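Local coordinates for protein polysialic acid O-acetyltransferase (PDB 3JQY) that transfers acetyl groups from acetyl-CoA to the 7- or 9-hydroxyl of sialic acid residues in capsular polysialic acid, working as a trimer or a pair of trimers, at residues G173-M179 with I190-V196; G115-V121 with R137-A143. One frame throughout, in Å; residues are numbered along the deposited sequence.

Contact 1: G173-M179 with I190-V196; sequences GRNVSIM and IGYGSIV
Tyr192 and Arg174 run side by side and point the same way from the corners of two successive coils of the left-handed beta-helix, the fold of hexapeptide-repeat acyltransferases. With CG anti to the backbone N (chi1 171°), the tyrosine swings its ring beside the neighbouring coil. Arg174 is fully extended along that ring; its CD lies in the ring plane at the edge, 4.0 Å from Tyr192 CE1, and the guanidinium stands nearly upright to the ring, the planes 84° apart. The charged end reaches on to a salt bridge with Glu119 of a second subunit. On Asn175, CB approaches the ring obliquely, while Asn175 ND2 lies 3.5 Å from Tyr192 OH. Tyr192 itself packs on Ser177 of that second subunit, which places this corner in the trimer interface.

Inside the coil, Val176 crosses Ile190 at about a right angle, its CG1 3.9 Å from Ile190 CG2. Beyond the turn the backbones pair in parallel: Ser177 N donates to Ser194 O, Ser177 O accepts from Val196 N, and Met179 N reaches Val196 O. Met179, bent at chi2 (-51°), folds its methyl back onto Ile195 CG2, 3.8 Å from CE. Gly193 takes the positive-phi position of the type II turn from Gly191 to Ser194, and its N donates to Arg174 O at 3.0 Å. The turn is closed by Gly191 O, gripped from one face of its plane by both Ser194 N and Ser194 OG, the hydroxyl bond measuring 2.7 Å.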
loop_
_atom_site.group_PDB
_atom_site.type_symbol
_atom_site.label_atom_id
_atom_site.label_comp_id
_atom_site.label_asym_id
_atom_site.label_seq_id
_atom_site.Cartn_x
_atom_site.Cartn_y
_atom_site.Cartn_z
ATOM N N GLY B 173 -0.529 11.461 -6.856
ATOM C CA GLY B 173 -0.523 11.332 -5.411
ATOM C C GLY B 173 0.295 10.175 -4.880
ATOM O O GLY B 173 0.782 9.326 -5.635
ATOM N N ARG B 174 0.436 10.149 -3.559
ATOM C CA ARG B 174 1.229 9.146 -2.870
ATOM C C ARG B 174 0.636 7.739 -2.977
ATOM O O ARG B 174 -0.584 7.559 -2.996
ATOM C CB ARG B 174 1.366 9.555 -1.403
ATOM C CG ARG B 174 1.958 8.518 -0.484
ATOM C CD ARG B 174 2.001 9.103 0.932
ATOM N NE ARG B 174 2.275 8.092 1.946
ATOM C CZ ARG B 174 2.118 8.285 3.252
ATOM N NH1 ARG B 174 1.672 9.454 3.712
ATOM N NH2 ARG B 174 2.400 7.304 4.098
ATOM N N ASN B 175 1.487 6.746 -3.072
ATOM C CA ASN B 175 1.075 5.379 -3.051
ATOM C C ASN B 175 0.135 5.026 -4.195
ATOM O O ASN B 175 -0.883 4.484 -3.971
ATOM C CB ASN B 175 0.437 5.006 -1.716
ATOM C CG ASN B 175 0.265 3.530 -1.544
ATOM O OD1 ASN B 175 0.955 2.748 -2.134
ATOM N ND2 ASN B 175 -0.678 3.151 -0.700
ATOM N N VAL B 176 0.613 5.304 -5.396
ATOM C CA VAL B 176 -0.188 5.125 -6.604
ATOM C C VAL B 176 0.566 4.228 -7.565
ATOM O O VAL B 176 1.779 4.345 -7.687
ATOM C CB VAL B 176 -0.372 6.470 -7.331
ATOM C CG1 VAL B 176 -0.800 6.254 -8.788
ATOM C CG2 VAL B 176 -1.378 7.346 -6.595
ATOM N N SER B 177 -0.154 3.340 -8.245
ATOM C CA SER B 177 0.396 2.629 -9.396
ATOM C C SER B 177 -0.351 3.071 -10.634
ATOM O O SER B 177 -1.591 3.159 -10.641
ATOM C CB SER B 177 0.254 1.116 -9.244
ATOM O OG SER B 177 1.235 0.602 -8.370
ATOM N N ILE B 178 0.407 3.364 -11.675
ATOM C CA ILE B 178 -0.167 3.575 -12.991
ATOM C C ILE B 178 0.223 2.378 -13.850
ATOM O O ILE B 178 1.404 2.067 -13.992
ATOM C CB ILE B 178 0.315 4.893 -13.603
ATOM C CG1 ILE B 178 -0.134 6.068 -12.734
ATOM C CG2 ILE B 178 -0.230 5.060 -15.012
ATOM C CD1 ILE B 178 0.212 7.420 -13.310
ATOM N N MET B 179 -0.777 1.689 -14.393
ATOM C CA MET B 179 -0.546 0.443 -15.131
ATOM C C MET B 179 -0.364 0.656 -16.635
ATOM O O MET B 179 -0.422 1.784 -17.124
ATOM C CB MET B 179 -1.676 -0.556 -14.859
ATOM C CG MET B 179 -1.852 -0.911 -13.383
ATOM S SD MET B 179 -0.296 -1.408 -12.597
ATOM C CE MET B 179 -0.906 -2.287 -11.157
ATOM N N ILE B 190 -4.124 12.533 -9.760
ATOM C CA ILE B 190 -4.404 11.148 -9.376
ATOM C C ILE B 190 -4.358 11.052 -7.855
ATOM O O ILE B 190 -3.355 11.405 -7.233
ATOM C CB ILE B 190 -3.390 10.144 -9.975
ATOM C CG1 ILE B 190 -3.330 10.270 -11.502
ATOM C CG2 ILE B 190 -3.751 8.713 -9.562
ATOM C CD1 ILE B 190 -4.678 10.071 -12.195
ATOM N N GLY B 191 -5.443 10.574 -7.258
ATOM C CA GLY B 191 -5.557 10.565 -5.810
ATOM C C GLY B 191 -4.715 9.522 -5.115
ATOM O O GLY B 191 -4.418 8.460 -5.677
ATOM N N TYR B 192 -4.336 9.826 -3.875
ATOM C CA TYR B 192 -3.649 8.876 -3.004
ATOM C C TYR B 192 -4.231 7.481 -3.142
ATOM O O TYR B 192 -5.457 7.318 -3.151
ATOM C CB TYR B 192 -3.793 9.295 -1.532
ATOM C CG TYR B 192 -3.282 8.226 -0.594
ATOM C CD1 TYR B 192 -1.989 8.276 -0.091
ATOM C CD2 TYR B 192 -4.077 7.139 -0.255
ATOM C CE1 TYR B 192 -1.504 7.280 0.742
ATOM C CE2 TYR B 192 -3.604 6.139 0.573
ATOM C CZ TYR B 192 -2.318 6.212 1.064
ATOM O OH TYR B 192 -1.851 5.216 1.889
ATOM N N GLY B 193 -3.361 6.477 -3.241
ATOM C CA GLY B 193 -3.785 5.091 -3.131
ATOM C C GLY B 193 -4.365 4.498 -4.403
ATOM O O GLY B 193 -4.774 3.336 -4.424
ATOM N N SER B 194 -4.405 5.286 -5.470
ATOM C CA SER B 194 -5.041 4.817 -6.700
ATOM C C SER B 194 -4.260 3.699 -7.386
ATOM O O SER B 194 -3.041 3.623 -7.280
ATOM C CB SER B 194 -5.204 5.979 -7.684
ATOM O OG SER B 194 -6.076 6.964 -7.155
ATOM N N ILE B 195 -4.980 2.838 -8.101
ATOM C CA ILE B 195 -4.372 2.034 -9.155
ATOM C C ILE B 195 -5.104 2.384 -10.441
ATOM O O ILE B 195 -6.291 2.102 -10.593
ATOM C CB ILE B 195 -4.424 0.515 -8.874
ATOM C CG1 ILE B 195 -3.634 0.195 -7.598
ATOM C CG2 ILE B 195 -3.864 -0.252 -10.072
ATOM C CD1 ILE B 195 -3.438 -1.296 -7.311
ATOM N N VAL B 196 -4.389 3.043 -11.346
ATOM C CA VAL B 196 -4.972 3.572 -12.571
ATOM C C VAL B 196 -4.751 2.589 -13.710
ATOM O O VAL B 196 -3.607 2.258 -14.045
ATOM C CB VAL B 196 -4.343 4.926 -12.942
ATOM C CG1 VAL B 196 -5.019 5.493 -14.187
ATOM C CG2 VAL B 196 -4.433 5.904 -11.768
HETATM O O HOH W 1 -1.722 2.144 -5.166
#

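Contact 2: G115-V121 with R137-A143; sequences GAGFEVV and RDVILRA
Phe118 and Leu141 meet on the inner side of two adjacent beta-helix coils, where the contact is tight. The phenylalanine is set with CG anti to its own N (chi1 -174°), and its ring meets the neighbouring strand obliquely: CD1 comes 3.4 Å from Val139 O, while CE1 touches Leu141 CD1 at 4.0 Å. Strands 119-121 and 139-142 run 6° from parallel, joined by an unbroken series of backbone bonds from Glu119 N to Val139 O through to Ala143 N with Val121 O.

Between these two segments the outer side is looser and partly hydrated, though Tyr192 of the third subunit packs on Ile140 and Arg142 there. Glu119 lies alongside Ile140, its carboxylate beside the isoleucine tip, with OE2 3.7 Å from CD1. Toward Arg142 the same carboxylate is too far for a salt bridge, OE1 standing 4.5 Å from NH2 and well out of the guanidinium plane; a water at the guanidinium edge joins these two atoms instead. At the exposed corner Arg137 is extended, and Ala116 CB sits over one face of its guanidinium. A second water links Gly115 O to Val139 N, and Asp138 N binds Ala116 O at 2.8 Å.

Within the coil, Leu141 packs against strands 126-129 and 164-166. Strand 119-121 continues the parallel sheet to strand 97-101, and strand 139-142 continues it to strand 176-178.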
loop_
_atom_site.group_PDB
_atom_site.type_symbol
_atom_site.label_atom_id
_atom_site.label_comp_id
_atom_site.label_asym_id
_atom_site.label_seq_id
_atom_site.Cartn_x
_atom_site.Cartn_y
_atom_site.Cartn_z
ATOM N N GLY B 115 9.090 11.873 -5.794
ATOM C CA GLY B 115 9.356 11.457 -4.428
ATOM C C GLY B 115 10.010 10.092 -4.272
ATOM O O GLY B 115 10.057 9.288 -5.204
ATOM N N ALA B 116 10.507 9.830 -3.066
ATOM C CA ALA B 116 11.151 8.562 -2.756
ATOM C C ALA B 116 10.205 7.394 -3.011
ATOM O O ALA B 116 8.998 7.511 -2.819
ATOM C CB ALA B 116 11.629 8.557 -1.296
ATOM N N GLY B 117 10.756 6.261 -3.428
ATOM C CA GLY B 117 9.950 5.076 -3.648
ATOM C C GLY B 117 9.456 4.960 -5.077
ATOM O O GLY B 117 8.697 4.056 -5.404
ATOM N N PHE B 118 9.894 5.879 -5.927
ATOM C CA PHE B 118 9.559 5.857 -7.354
ATOM C C PHE B 118 10.096 4.593 -8.019
ATOM O O PHE B 118 11.237 4.199 -7.773
ATOM C CB PHE B 118 10.171 7.093 -8.002
ATOM C CG PHE B 118 9.806 7.292 -9.448
ATOM C CD1 PHE B 118 8.489 7.470 -9.831
ATOM C CD2 PHE B 118 10.801 7.365 -10.417
ATOM C CE1 PHE B 118 8.163 7.695 -11.166
ATOM C CE2 PHE B 118 10.486 7.584 -11.746
ATOM C CZ PHE B 118 9.168 7.747 -12.122
ATOM N N GLU B 119 9.270 3.946 -8.846
ATOM C CA GLU B 119 9.719 2.796 -9.642
ATOM C C GLU B 119 9.175 2.892 -11.058
ATOM O O GLU B 119 7.988 3.166 -11.247
ATOM C CB GLU B 119 9.220 1.464 -9.059
ATOM C CG GLU B 119 9.394 1.254 -7.561
ATOM C CD GLU B 119 8.736 -0.041 -7.089
ATOM O OE1 GLU B 119 8.521 -0.939 -7.937
ATOM O OE2 GLU B 119 8.429 -0.163 -5.877
ATOM N N VAL B 120 10.029 2.652 -12.052
ATOM C CA VAL B 120 9.568 2.493 -13.432
ATOM C C VAL B 120 9.904 1.098 -13.944
ATOM O O VAL B 120 11.047 0.652 -13.823
ATOM C CB VAL B 120 10.192 3.533 -14.380
ATOM C CG1 VAL B 120 9.773 3.240 -15.820
ATOM C CG2 VAL B 120 9.769 4.940 -13.973
ATOM N N VAL B 121 8.904 0.420 -14.509
ATOM C CA VAL B 121 9.068 -0.923 -15.066
ATOM C C VAL B 121 8.713 -0.881 -16.553
ATOM O O VAL B 121 7.645 -0.404 -16.913
ATOM C CB VAL B 121 8.106 -1.917 -14.380
ATOM C CG1 VAL B 121 8.337 -3.333 -14.894
ATOM C CG2 VAL B 121 8.250 -1.849 -12.866
ATOM N N ARG B 137 5.498 10.444 -3.193
ATOM C CA ARG B 137 6.267 9.265 -2.824
ATOM C C ARG B 137 5.543 7.983 -3.200
ATOM O O ARG B 137 4.315 7.954 -3.298
ATOM C CB ARG B 137 6.568 9.270 -1.321
ATOM C CG ARG B 137 7.475 10.419 -0.910
ATOM C CD ARG B 137 8.024 10.242 0.501
ATOM N NE ARG B 137 9.068 11.225 0.784
ATOM C CZ ARG B 137 10.015 11.072 1.707
ATOM N NH1 ARG B 137 10.057 9.971 2.445
ATOM N NH2 ARG B 137 10.922 12.020 1.890
ATOM N N ASP B 138 6.323 6.925 -3.407
ATOM C CA ASP B 138 5.793 5.590 -3.667
ATOM C C ASP B 138 4.869 5.544 -4.874
ATOM O O ASP B 138 3.768 5.001 -4.802
ATOM C CB ASP B 138 5.086 5.044 -2.426
ATOM C CG ASP B 138 6.025 4.895 -1.246
ATOM O OD1 ASP B 138 7.204 4.556 -1.471
ATOM O OD2 ASP B 138 5.584 5.110 -0.100
ATOM N N VAL B 139 5.327 6.125 -5.980
ATOM C CA VAL B 139 4.598 6.039 -7.233
ATOM C C VAL B 139 5.279 5.041 -8.158
ATOM O O VAL B 139 6.474 5.156 -8.428
ATOM C CB VAL B 139 4.510 7.401 -7.929
ATOM C CG1 VAL B 139 3.924 7.250 -9.328
ATOM C CG2 VAL B 139 3.670 8.363 -7.093
ATOM N N ILE B 140 4.503 4.066 -8.634
ATOM C CA ILE B 140 5.002 3.038 -9.541
ATOM C C ILE B 140 4.388 3.207 -10.924
ATOM O O ILE B 140 3.171 3.260 -11.068
ATOM C CB ILE B 140 4.672 1.622 -9.024
ATOM C CG1 ILE B 140 5.299 1.397 -7.644
ATOM C CG2 ILE B 140 5.156 0.564 -10.015
ATOM C CD1 ILE B 140 4.867 0.096 -6.981
ATOM N N LEU B 141 5.236 3.324 -11.939
ATOM C CA LEU B 141 4.751 3.315 -13.319
ATOM C C LEU B 141 5.090 1.959 -13.932
ATOM O O LEU B 141 6.247 1.695 -14.270
ATOM C CB LEU B 141 5.370 4.465 -14.121
ATOM C CG LEU B 141 5.277 5.858 -13.482
ATOM C CD1 LEU B 141 5.897 6.938 -14.378
ATOM C CD2 LEU B 141 3.823 6.211 -13.143
ATOM N N ARG B 142 4.084 1.092 -14.045
ATOM C CA ARG B 142 4.314 -0.304 -14.426
ATOM C C ARG B 142 3.819 -0.591 -15.842
ATOM O O ARG B 142 2.667 -0.965 -16.039
ATOM C CB ARG B 142 3.640 -1.251 -13.423
ATOM C CG ARG B 142 4.084 -2.705 -13.548
ATOM C CD ARG B 142 3.358 -3.633 -12.559
ATOM N NE ARG B 142 3.624 -3.291 -11.159
ATOM C CZ ARG B 142 4.741 -3.596 -10.505
ATOM N NH1 ARG B 142 5.721 -4.252 -11.119
ATOM N NH2 ARG B 142 4.882 -3.238 -9.231
ATOM N N ALA B 143 4.697 -0.412 -16.827
ATOM C CA ALA B 143 4.307 -0.539 -18.233
ATOM C C ALA B 143 4.364 -1.977 -18.736
ATOM O O ALA B 143 3.938 -2.266 -19.857
ATOM C CB ALA B 143 5.172 0.357 -19.105
HETATM O O HOH W 2 7.458 8.112 -6.156
HETATM O O HOH W 3 7.025 -3.346 -7.112
#

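In the fold
Contacts 1 and 2 are successive parts of one parallel beta-helix sheet, their centres 10 Å apart, with strands 139-142 and 176-178 as the shared seam. Ile178 N probably bonds to Ile140 O at 2.8 Å, and Ile178 O to Arg142 N at 2.9 Å. Tyr192 of the third subunit packs on both contacts. The likely acetyl-CoA site, inferred from relatives, lies nearby: the side chain of Ala143 in contact 2 is about 5 Å from that of Lys180, a proximity that sequence does not explain. The side-chain pairs Met179 with Lys180 and Arg142 with Asp145, each about 5 Å apart, and Val196 with Lys198, about 6 Å, are also close along the chain.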